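Local atomic coordinates of putative hydantoin racemase (Klebsiella pneumoniae subsp. pneumoniae, PDB entry 3QVK), a protein that probably interconverts the D and L forms of 5-monosubstituted hydantoins, including the isobutyl and benzyl derivatives, as a member of the HyuE racemase family. Residues A76-P81 and I123-L128; L89-V94 and L227-K232; F112-T117 and A177-S182. One frame throughout, in Å; residues are numbered along the deposited sequence.

Interaction 1 (A76-P81 and I123-L128). Unlike the reference sequence in segment 76-81: Ser77 (reference Cys). With 2AL (1-(2,5-dioxo-2,5-dihydro-1H-imidazol-4-yl)urea), chain C.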
loop_
_atom_site.group_PDB
_atom_site.type_symbol
_atom_site.label_atom_id
_atom_site.label_comp_id
_atom_site.label_asym_id
_atom_site.label_seq_id
_atom_site.Cartn_x
_atom_site.Cartn_y
_atom_site.Cartn_z
ATOM N N ALA A 76 -6.187 -14.529 -24.478
ATOM C CA ALA A 76 -6.538 -13.347 -25.265
ATOM C C ALA A 76 -7.855 -12.647 -24.912
ATOM O O ALA A 76 -8.627 -12.274 -25.799
ATOM C CB ALA A 76 -6.478 -13.672 -26.760
ATOM N N SER A 77 -8.108 -12.478 -23.616
ATOM C CA SER A 77 -9.152 -11.561 -23.148
ATOM C C SER A 77 -8.643 -10.756 -21.954
ATOM O O SER A 77 -7.860 -11.259 -21.145
ATOM C CB SER A 77 -10.458 -12.290 -22.820
ATOM O OG SER A 77 -10.377 -12.989 -21.595
ATOM N N PHE A 78 -9.101 -9.511 -21.853
ATOM C CA PHE A 78 -8.511 -8.519 -20.947
ATOM C C PHE A 78 -8.665 -8.816 -19.449
ATOM O O PHE A 78 -8.112 -8.106 -18.611
ATOM C CB PHE A 78 -9.037 -7.118 -21.282
ATOM C CG PHE A 78 -8.187 -6.001 -20.738
ATOM C CD1 PHE A 78 -6.932 -5.734 -21.280
ATOM C CD2 PHE A 78 -8.645 -5.209 -19.687
ATOM C CE1 PHE A 78 -6.144 -4.700 -20.780
ATOM C CE2 PHE A 78 -7.863 -4.173 -19.181
ATOM C CZ PHE A 78 -6.611 -3.918 -19.729
ATOM N N GLY A 79 -9.406 -9.868 -19.113
ATOM C CA GLY A 79 -9.514 -10.303 -17.725
ATOM C C GLY A 79 -8.483 -11.351 -17.347
ATOM O O GLY A 79 -8.421 -11.775 -16.189
ATOM N N ASP A 80 -7.675 -11.763 -18.328
ATOM C CA ASP A 80 -6.701 -12.855 -18.180
ATOM C C ASP A 80 -7.258 -14.070 -17.416
ATOM O O ASP A 80 -6.615 -14.557 -16.483
ATOM C CB ASP A 80 -5.409 -12.349 -17.511
ATOM C CG ASP A 80 -4.690 -11.281 -18.329
ATOM O OD1 ASP A 80 -5.074 -11.031 -19.492
ATOM O OD2 ASP A 80 -3.722 -10.692 -17.801
ATOM N N PRO A 81 -8.450 -14.569 -17.817
ATOM C CA PRO A 81 -9.107 -15.620 -17.035
ATOM C C PRO A 81 -8.310 -16.921 -16.981
ATOM O O PRO A 81 -7.805 -17.390 -18.006
ATOM C CB PRO A 81 -10.433 -15.835 -17.774
ATOM C CG PRO A 81 -10.165 -15.408 -19.163
ATOM C CD PRO A 81 -9.197 -14.267 -19.052
ATOM N N ILE A 123 -14.038 -3.019 -12.672
ATOM C CA ILE A 123 -13.626 -3.620 -11.396
ATOM C C ILE A 123 -12.662 -4.797 -11.595
ATOM O O ILE A 123 -11.755 -5.004 -10.787
ATOM C CB ILE A 123 -14.850 -4.036 -10.516
ATOM C CG1 ILE A 123 -14.415 -4.415 -9.090
ATOM C CG2 ILE A 123 -15.655 -5.168 -11.162
ATOM C CD1 ILE A 123 -13.965 -3.240 -8.232
ATOM N N ILE A 124 -12.868 -5.554 -12.673
ATOM C CA ILE A 124 -11.991 -6.670 -13.027
ATOM C C ILE A 124 -10.603 -6.145 -13.408
ATOM O O ILE A 124 -9.585 -6.697 -12.981
ATOM C CB ILE A 124 -12.597 -7.532 -14.167
ATOM C CG1 ILE A 124 -13.868 -8.241 -13.676
ATOM C CG2 ILE A 124 -11.576 -8.544 -14.689
ATOM C CD1 ILE A 124 -14.738 -8.824 -14.785
ATOM N N ALA A 125 -10.578 -5.070 -14.193
ATOM C CA ALA A 125 -9.334 -4.403 -14.570
ATOM C C ALA A 125 -8.629 -3.786 -13.358
ATOM O O ALA A 125 -7.401 -3.811 -13.279
ATOM C CB ALA A 125 -9.592 -3.350 -15.635
ATOM N N ARG A 126 -9.413 -3.246 -12.421
ATOM C CA ARG A 126 -8.880 -2.677 -11.176
ATOM C C ARG A 126 -8.203 -3.743 -10.318
ATOM O O ARG A 126 -7.138 -3.498 -9.744
ATOM C CB ARG A 126 -9.979 -1.985 -10.363
ATOM C CG ARG A 126 -10.499 -0.685 -10.958
ATOM C CD ARG A 126 -11.569 -0.061 -10.063
ATOM N NE ARG A 126 -12.479 0.802 -10.815
ATOM C CZ ARG A 126 -12.298 2.105 -11.019
ATOM N NH1 ARG A 126 -13.190 2.793 -11.721
ATOM N NH2 ARG A 126 -11.233 2.726 -10.526
ATOM N N HIS A 127 -8.830 -4.916 -10.237
ATOM C CA HIS A 127 -8.290 -6.047 -9.486
ATOM C C HIS A 127 -6.973 -6.537 -10.087
ATOM O O HIS A 127 -6.032 -6.848 -9.353
ATOM C CB HIS A 127 -9.307 -7.191 -9.423
ATOM C CG HIS A 127 -8.782 -8.432 -8.767
ATOM N ND1 HIS A 127 -8.259 -9.488 -9.482
ATOM C CD2 HIS A 127 -8.690 -8.780 -7.462
ATOM C CE1 HIS A 127 -7.874 -10.436 -8.646
ATOM N NE2 HIS A 127 -8.124 -10.031 -7.414
ATOM N N LEU A 128 -6.913 -6.599 -11.418
ATOM C CA LEU A 128 -5.698 -7.012 -12.124
ATOM C C LEU A 128 -4.552 -6.021 -11.927
ATOM O O LEU A 128 -3.395 -6.426 -11.808
ATOM C CB LEU A 128 -5.967 -7.217 -13.618
ATOM C CG LEU A 128 -6.782 -8.439 -14.057
ATOM C CD1 LEU A 128 -6.997 -8.395 -15.555
ATOM C CD2 LEU A 128 -6.113 -9.752 -13.658
HETATM C C4 2AL C . -13.066 -9.057 -22.750
HETATM C C5 2AL C . -12.196 -9.370 -23.781
HETATM O O5 2AL C . -11.079 -8.886 -23.963
HETATM N N7 2AL C . -12.775 -10.290 -24.547
HETATM C C8 2AL C . -13.968 -10.529 -23.993
HETATM O O8 2AL C . -14.788 -11.331 -24.435
HETATM N N9 2AL C . -14.164 -9.789 -22.898
HETATM N N3 2AL C . -12.856 -8.181 -21.763
HETATM C C2 2AL C . -13.128 -6.879 -21.880
HETATM N N1 2AL C . -13.606 -6.443 -23.043
HETATM O O2 2AL C . -12.935 -6.104 -20.943
#
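The backbones come nearest, CA to CA, at Gly79 and Ile124, 6.4 Å apart; Gly79 lies inside a type I turn running from Ser77 to Asp80, and no hydrogen bond joins the turn to segment 123-128. The turn itself is closed by Asp80 N bonding back to Ser77 O at 2.9 Å, and the carbonyl oxygens of Phe78 and Gly79 both lie near Leu128.

What fills the space between them is methyl groups. Leu128 brings CD1 against the backbone, 3.3 Å from Phe78 O and 3.7 Å from Gly79 O, so that one methyl rests on two successive peptide oxygens. One turn earlier in the helix, CG2 of Ile124, the methyl branch, meets the CA of Gly79 at 4.1 Å, where the glycine offers bare backbone. The aromatic contact lies at the rim of the ring: Ala125 CB approaches Phe78 CE2 at 4.0 Å, near the ring plane. Phe78 reaches the helix because its CG turns anti to its own nitrogen (chi1 -161°), carrying the ring past the turn.

The same loop faces a ligand. Phe78 N donates a fairly straight bond to O5 of the bound 2AL (3.0 Å, 163° at the hydrogen), while Ser77, a cysteine in the reference sequence, sets CB against the imidazole-dione ring. This is a ligand-binding loop at the C-terminal end of a parallel-sheet strand, 72-75; its turn contributes to the ligand site and also packs on helix 122-132.

Asp80 ties the loop to helix 97-108 through the backbone nitrogens of Ala98 and Glu99, and its carboxylate also binds the hydroxyl of Tyr132. Phe78 leans on Ala98 and Met102 of that helix, Ile124 touches helix 48-68, and Ala125 backs onto Leu141 of strand 138-143.

Interaction 2 (L89-V94 and L227-K232)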
loop_
_atom_site.group_PDB
_atom_site.type_symbol
_atom_site.label_atom_id
_atom_site.label_comp_id
_atom_site.label_asym_id
_atom_site.label_seq_id
_atom_site.Cartn_x
_atom_site.Cartn_y
_atom_site.Cartn_z
ATOM N N LEU A 89 -0.939 -26.025 -15.502
ATOM C CA LEU A 89 -1.179 -27.100 -16.463
ATOM C C LEU A 89 -0.150 -27.123 -17.596
ATOM O O LEU A 89 0.290 -28.196 -18.011
ATOM C CB LEU A 89 -2.605 -27.016 -17.029
ATOM C CG LEU A 89 -3.135 -28.190 -17.865
ATOM C CD1 LEU A 89 -3.192 -29.485 -17.055
ATOM C CD2 LEU A 89 -4.505 -27.864 -18.448
ATOM N N ALA A 90 0.232 -25.943 -18.080
ATOM C CA ALA A 90 1.141 -25.831 -19.220
ATOM C C ALA A 90 2.609 -25.948 -18.822
ATOM O O ALA A 90 2.984 -25.635 -17.691
ATOM C CB ALA A 90 0.899 -24.530 -19.970
ATOM N N GLN A 91 3.428 -26.407 -19.764
ATOM C CA GLN A 91 4.871 -26.482 -19.574
ATOM C C GLN A 91 5.516 -25.185 -20.056
ATOM O O GLN A 91 6.350 -24.603 -19.362
ATOM C CB GLN A 91 5.453 -27.687 -20.318
ATOM C CG GLN A 91 6.874 -28.046 -19.902
ATOM C CD GLN A 91 7.342 -29.371 -20.474
ATOM O OE1 GLN A 91 7.111 -29.677 -21.646
ATOM N NE2 GLN A 91 8.015 -30.164 -19.647
ATOM N N GLY A 92 5.119 -24.740 -21.247
ATOM C CA GLY A 92 5.568 -23.464 -21.794
ATOM C C GLY A 92 4.922 -22.289 -21.076
ATOM O O GLY A 92 3.927 -22.470 -20.368
ATOM N N PRO A 93 5.484 -21.078 -21.252
ATOM C CA PRO A 93 4.958 -19.882 -20.591
ATOM C C PRO A 93 3.549 -19.511 -21.056
ATOM O O PRO A 93 3.201 -19.719 -22.221
ATOM C CB PRO A 93 5.953 -18.790 -20.996
ATOM C CG PRO A 93 6.585 -19.292 -22.251
ATOM C CD PRO A 93 6.674 -20.772 -22.067
ATOM N N VAL A 94 2.755 -18.973 -20.133
ATOM C CA VAL A 94 1.402 -18.502 -20.430
ATOM C C VAL A 94 1.306 -17.020 -20.076
ATOM O O VAL A 94 1.529 -16.635 -18.926
ATOM C CB VAL A 94 0.319 -19.300 -19.658
ATOM C CG1 VAL A 94 -1.076 -18.901 -20.126
ATOM C CG2 VAL A 94 0.521 -20.800 -19.830
ATOM N N LEU A 227 3.411 -22.859 -9.017
ATOM C CA LEU A 227 2.946 -23.101 -10.381
ATOM C C LEU A 227 3.375 -24.472 -10.903
ATOM O O LEU A 227 3.472 -24.691 -12.114
ATOM C CB LEU A 227 3.391 -21.970 -11.318
ATOM C CG LEU A 227 2.916 -20.546 -10.992
ATOM C CD1 LEU A 227 3.507 -19.547 -11.972
ATOM C CD2 LEU A 227 1.391 -20.433 -10.971
ATOM N N ALA A 228 3.618 -25.391 -9.970
ATOM C CA ALA A 228 3.896 -26.785 -10.296
ATOM C C ALA A 228 2.673 -27.416 -10.951
ATOM O O ALA A 228 1.549 -26.925 -10.789
ATOM C CB ALA A 228 4.273 -27.553 -9.038
ATOM N N PHE A 229 2.893 -28.497 -11.698
ATOM C CA PHE A 229 1.796 -29.252 -12.298
ATOM C C PHE A 229 0.758 -29.602 -11.232
ATOM O O PHE A 229 1.122 -29.870 -10.085
ATOM C CB PHE A 229 2.315 -30.520 -12.984
ATOM C CG PHE A 229 3.176 -30.251 -14.191
ATOM C CD1 PHE A 229 2.631 -29.684 -15.341
ATOM C CD2 PHE A 229 4.529 -30.577 -14.182
ATOM C CE1 PHE A 229 3.423 -29.435 -16.460
ATOM C CE2 PHE A 229 5.330 -30.336 -15.297
ATOM C CZ PHE A 229 4.776 -29.762 -16.438
ATOM N N PRO A 230 -0.540 -29.578 -11.599
ATOM C CA PRO A 230 -1.596 -29.889 -10.635
ATOM C C PRO A 230 -1.359 -31.239 -9.969
ATOM O O PRO A 230 -0.866 -32.166 -10.617
ATOM C CB PRO A 230 -2.857 -29.949 -11.502
ATOM C CG PRO A 230 -2.545 -29.106 -12.681
ATOM C CD PRO A 230 -1.086 -29.290 -12.939
ATOM N N GLU A 231 -1.692 -31.337 -8.683
ATOM C CA GLU A 231 -1.563 -32.592 -7.942
ATOM C C GLU A 231 -2.389 -33.679 -8.620
ATOM O O GLU A 231 -3.494 -33.415 -9.101
ATOM C CB GLU A 231 -2.013 -32.421 -6.487
ATOM C CG GLU A 231 -1.309 -31.299 -5.715
ATOM C CD GLU A 231 0.181 -31.543 -5.514
ATOM O OE1 GLU A 231 0.576 -32.700 -5.249
ATOM O OE2 GLU A 231 0.955 -30.570 -5.615
ATOM N N LYS A 232 -1.842 -34.892 -8.671
ATOM C CA LYS A 232 -2.512 -36.010 -9.334
ATOM C C LYS A 232 -3.809 -36.388 -8.623
ATOM O O LYS A 232 -3.797 -36.826 -7.470
ATOM C CB LYS A 232 -1.587 -37.228 -9.441
ATOM C CG LYS A 232 -2.215 -38.396 -10.188
ATOM C CD LYS A 232 -1.356 -39.647 -10.130
ATOM C CE LYS A 232 -2.103 -40.849 -10.696
ATOM N NZ LYS A 232 -2.495 -40.659 -12.123
#
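Phe229 turns the edge of its ring to the end of helix 83-89, meeting carbonyl oxygens and one aliphatic chain; no hydrogen bond joins the two segments, whose backbones come nearest at Leu89 and Phe229, with 5.6 Å between the CA atoms of these two residues.

The contacts of the ring with carbonyl oxygens are van der Waals ones. Leu89 O lies in the ring plane, 3.7 Å from Phe229 CE1 and 3.9 Å from CD1 of the same ring. Ala90 O is close as well, 4.0 Å from Phe229 CE1, though it approaches obliquely. Ala90 is the first residue to leave helical geometry. Both oxygens have polar partners of their own: Leu89 O takes a weak hydrogen bond from Arg66, and Ala90 O a hydrogen bond from Lys223.

The apolar contacts flank this carbonyl pair. On one side Gln91 runs the CG of its extended chain past the ring edge, 4.4 Å from Phe229 CZ. On the other, Pro230 points its ring at Leu89: its CD sits 4.2 Å from Leu89 CA, and its CG lies 4.4 Å from CD1 of the Leu89 side chain. A Phe-Pro pair thus covers the helix end, phenyl at the carbonyls and pyrrolidine at the last leucine.

Ionic groups complete the setting. Lys223 makes a cation-pi contact with Phe229 while its ammonium also bonds to the carbonyl of Leu227. Across an interface, Arg120 of a third subunit forms a salt bridge with Glu231 and bonds the carbonyls of Ala228 and Phe229. The contact is plain packing of the C-terminal tail on a helix end, next to a subunit boundary.

Within the chain, the loop of 227-232, which follows helix 203-216, is thereby joined to the connection between helix 83-89 and strand 94-96, with helix 48-68 beside it through Ile62 and Arg66.

Interaction 3 (F112-T117 and A177-S182). Unlike the reference sequence in segment 177-182: Ser182 (reference Cys). With 2AL (1-(2,5-dioxo-2,5-dihydro-1H-imidazol-4-yl)urea), chain C.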
loop_
_atom_site.group_PDB
_atom_site.type_symbol
_atom_site.label_atom_id
_atom_site.label_comp_id
_atom_site.label_asym_id
_atom_site.label_seq_id
_atom_site.Cartn_x
_atom_site.Cartn_y
_atom_site.Cartn_z
ATOM N N PHE A 112 -0.206 5.174 -17.494
ATOM C CA PHE A 112 -1.090 4.843 -18.610
ATOM C C PHE A 112 -2.569 4.942 -18.236
ATOM O O PHE A 112 -2.928 4.886 -17.059
ATOM C CB PHE A 112 -0.766 3.447 -19.170
ATOM C CG PHE A 112 -0.978 2.317 -18.184
ATOM C CD1 PHE A 112 -2.229 1.714 -18.049
ATOM C CD2 PHE A 112 0.078 1.844 -17.412
ATOM C CE1 PHE A 112 -2.426 0.668 -17.149
ATOM C CE2 PHE A 112 -0.109 0.797 -16.509
ATOM C CZ PHE A 112 -1.364 0.209 -16.377
ATOM N N SER A 113 -3.415 5.093 -19.250
ATOM C CA SER A 113 -4.862 5.043 -19.070
ATOM C C SER A 113 -5.431 3.813 -19.768
ATOM O O SER A 113 -4.927 3.400 -20.815
ATOM C CB SER A 113 -5.519 6.310 -19.618
ATOM O OG SER A 113 -5.135 7.448 -18.868
ATOM N N ILE A 114 -6.474 3.230 -19.184
ATOM C CA ILE A 114 -7.144 2.073 -19.777
ATOM C C ILE A 114 -8.473 2.482 -20.414
ATOM O O ILE A 114 -9.276 3.188 -19.798
ATOM C CB ILE A 114 -7.364 0.933 -18.743
ATOM C CG1 ILE A 114 -6.017 0.403 -18.231
ATOM C CG2 ILE A 114 -8.193 -0.209 -19.350
ATOM C CD1 ILE A 114 -6.117 -0.489 -17.001
ATOM N N VAL A 115 -8.682 2.050 -21.655
ATOM C CA VAL A 115 -9.957 2.230 -22.344
ATOM C C VAL A 115 -10.539 0.852 -22.662
ATOM O O VAL A 115 -10.001 0.118 -23.494
ATOM C CB VAL A 115 -9.812 3.078 -23.635
ATOM C CG1 VAL A 115 -11.161 3.234 -24.336
ATOM C CG2 VAL A 115 -9.222 4.448 -23.317
ATOM N N THR A 116 -11.630 0.507 -21.981
ATOM C CA THR A 116 -12.260 -0.807 -22.126
ATOM C C THR A 116 -13.728 -0.705 -22.579
ATOM O O THR A 116 -14.195 0.376 -22.946
ATOM C CB THR A 116 -12.094 -1.669 -20.837
ATOM O OG1 THR A 116 -12.510 -3.016 -21.093
ATOM C CG2 THR A 116 -12.891 -1.097 -19.667
ATOM N N THR A 117 -14.441 -1.830 -22.548
ATOM C CA THR A 117 -15.781 -1.939 -23.132
ATOM C C THR A 117 -16.911 -1.504 -22.192
ATOM O O THR A 117 -17.438 -0.396 -22.321
ATOM C CB THR A 117 -16.053 -3.376 -23.648
ATOM O OG1 THR A 117 -15.889 -4.309 -22.571
ATOM C CG2 THR A 117 -15.091 -3.736 -24.773
ATOM N N ALA A 177 0.480 7.055 -22.175
ATOM C CA ALA A 177 0.119 5.942 -23.055
ATOM C C ALA A 177 -1.294 5.429 -22.791
ATOM O O ALA A 177 -1.884 5.713 -21.746
ATOM C CB ALA A 177 1.130 4.807 -22.920
ATOM N N ILE A 178 -1.827 4.675 -23.750
ATOM C CA ILE A 178 -3.142 4.056 -23.617
ATOM C C ILE A 178 -3.035 2.534 -23.693
ATOM O O ILE A 178 -2.362 1.991 -24.571
ATOM C CB ILE A 178 -4.140 4.565 -24.703
ATOM C CG1 ILE A 178 -4.262 6.101 -24.681
ATOM C CG2 ILE A 178 -5.509 3.882 -24.562
ATOM C CD1 ILE A 178 -4.857 6.698 -23.401
ATOM N N VAL A 179 -3.694 1.858 -22.756
ATOM C CA VAL A 179 -3.848 0.409 -22.804
ATOM C C VAL A 179 -5.275 0.088 -23.243
ATOM O O VAL A 179 -6.240 0.462 -22.569
ATOM C CB VAL A 179 -3.531 -0.251 -21.436
ATOM C CG1 VAL A 179 -4.011 -1.701 -21.395
ATOM C CG2 VAL A 179 -2.042 -0.177 -21.142
ATOM N N LEU A 180 -5.403 -0.587 -24.383
ATOM C CA LEU A 180 -6.712 -1.001 -24.887
ATOM C C LEU A 180 -7.215 -2.207 -24.097
ATOM O O LEU A 180 -6.533 -3.229 -24.003
ATOM C CB LEU A 180 -6.658 -1.298 -26.389
ATOM C CG LEU A 180 -6.247 -0.152 -27.325
ATOM C CD1 LEU A 180 -6.141 -0.645 -28.759
ATOM C CD2 LEU A 180 -7.202 1.036 -27.239
ATOM N N GLY A 181 -8.410 -2.069 -23.529
ATOM C CA GLY A 181 -8.943 -3.045 -22.584
ATOM C C GLY A 181 -9.827 -4.134 -23.161
ATOM O O GLY A 181 -10.796 -4.550 -22.522
ATOM N N SER A 182 -9.492 -4.601 -24.363
ATOM C CA SER A 182 -10.226 -5.691 -25.008
ATOM C C SER A 182 -9.405 -6.353 -26.111
ATOM O O SER A 182 -8.589 -5.703 -26.767
ATOM C CB SER A 182 -11.555 -5.190 -25.585
ATOM O OG SER A 182 -12.350 -6.269 -26.047
HETATM C C4 2AL C . -13.066 -9.057 -22.750
HETATM C C5 2AL C . -12.196 -9.370 -23.781
HETATM O O5 2AL C . -11.079 -8.886 -23.963
HETATM N N7 2AL C . -12.775 -10.290 -24.547
HETATM C C8 2AL C . -13.968 -10.529 -23.993
HETATM O O8 2AL C . -14.788 -11.331 -24.435
HETATM N N9 2AL C . -14.164 -9.789 -22.898
HETATM N N3 2AL C . -12.856 -8.181 -21.763
HETATM C C2 2AL C . -13.128 -6.879 -21.880
HETATM N N1 2AL C . -13.606 -6.443 -23.043
HETATM O O2 2AL C . -12.935 -6.104 -20.943
#
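Phe112 and Val179 cross obliquely on one face of a parallel ladder, Phe112 CD1 lying 3.6 Å from Val179 CG2. With chi1 at 63° the phenyl leans along its own strand toward Ile114, whose CG1 lies in plane at the ring edge, and the CD1 side of the ring is what meets Val179. Ile114 and Val179 run side by side and point the same way, CG1 of Ile114 meeting CB of Val179 at 4.1 Å.

The other face carries Val115, whose CG2 touches CG2 of Ile178 at 4.0 Å, and Ser113, whose CB meets the end of Ile178 while its hydroxyl bonds to Ser175 and Asp173.

Backbone bonds hold these pairs in register: Val179 N to Ser113 O, at 2.8 Å, is the straightest of them (172°). At the ligand end, Thr116 OG1 donates to Gly181 O (2.7 Å). Beyond it, Thr117 OG1 takes a weak bond from N1 of 2AL, and Ser182, a cysteine in the reference sequence, sets OG 3.3 Å from that nitrogen.

These are neighbouring central strands of a parallel alpha/beta sheet, between 138-143 and 200-201, whose C-terminal ends meet the ligand, as in the Asp/Glu racemase family; helices 97-108 and 122-132 cover the Phe112 face and helix 157-172 packs under Ile178.

The chain contains two four-stranded parallel sheets with the same strand order, 2-1-3-4, each with helices packed on it, and the ligand lies where loops from both come together. Interactions 1 and 3, with centres 11 Å apart, each touch 2AL and each other: Phe78 CE1 lies 3.7 Å from Val179 CG1, and Phe78 CB lies 3.4 Å from Gly181 O. Each brings one cysteine-to-serine position to the ligand, consistent with the two-cysteine chemistry of related racemases. Interaction 2 is more remote and touches neither: its centre is 21 Å from that of interaction 1, with nearest atoms about 7 Å apart, and 30 Å from that of interaction 3, with nearest atoms about 16 Å apart.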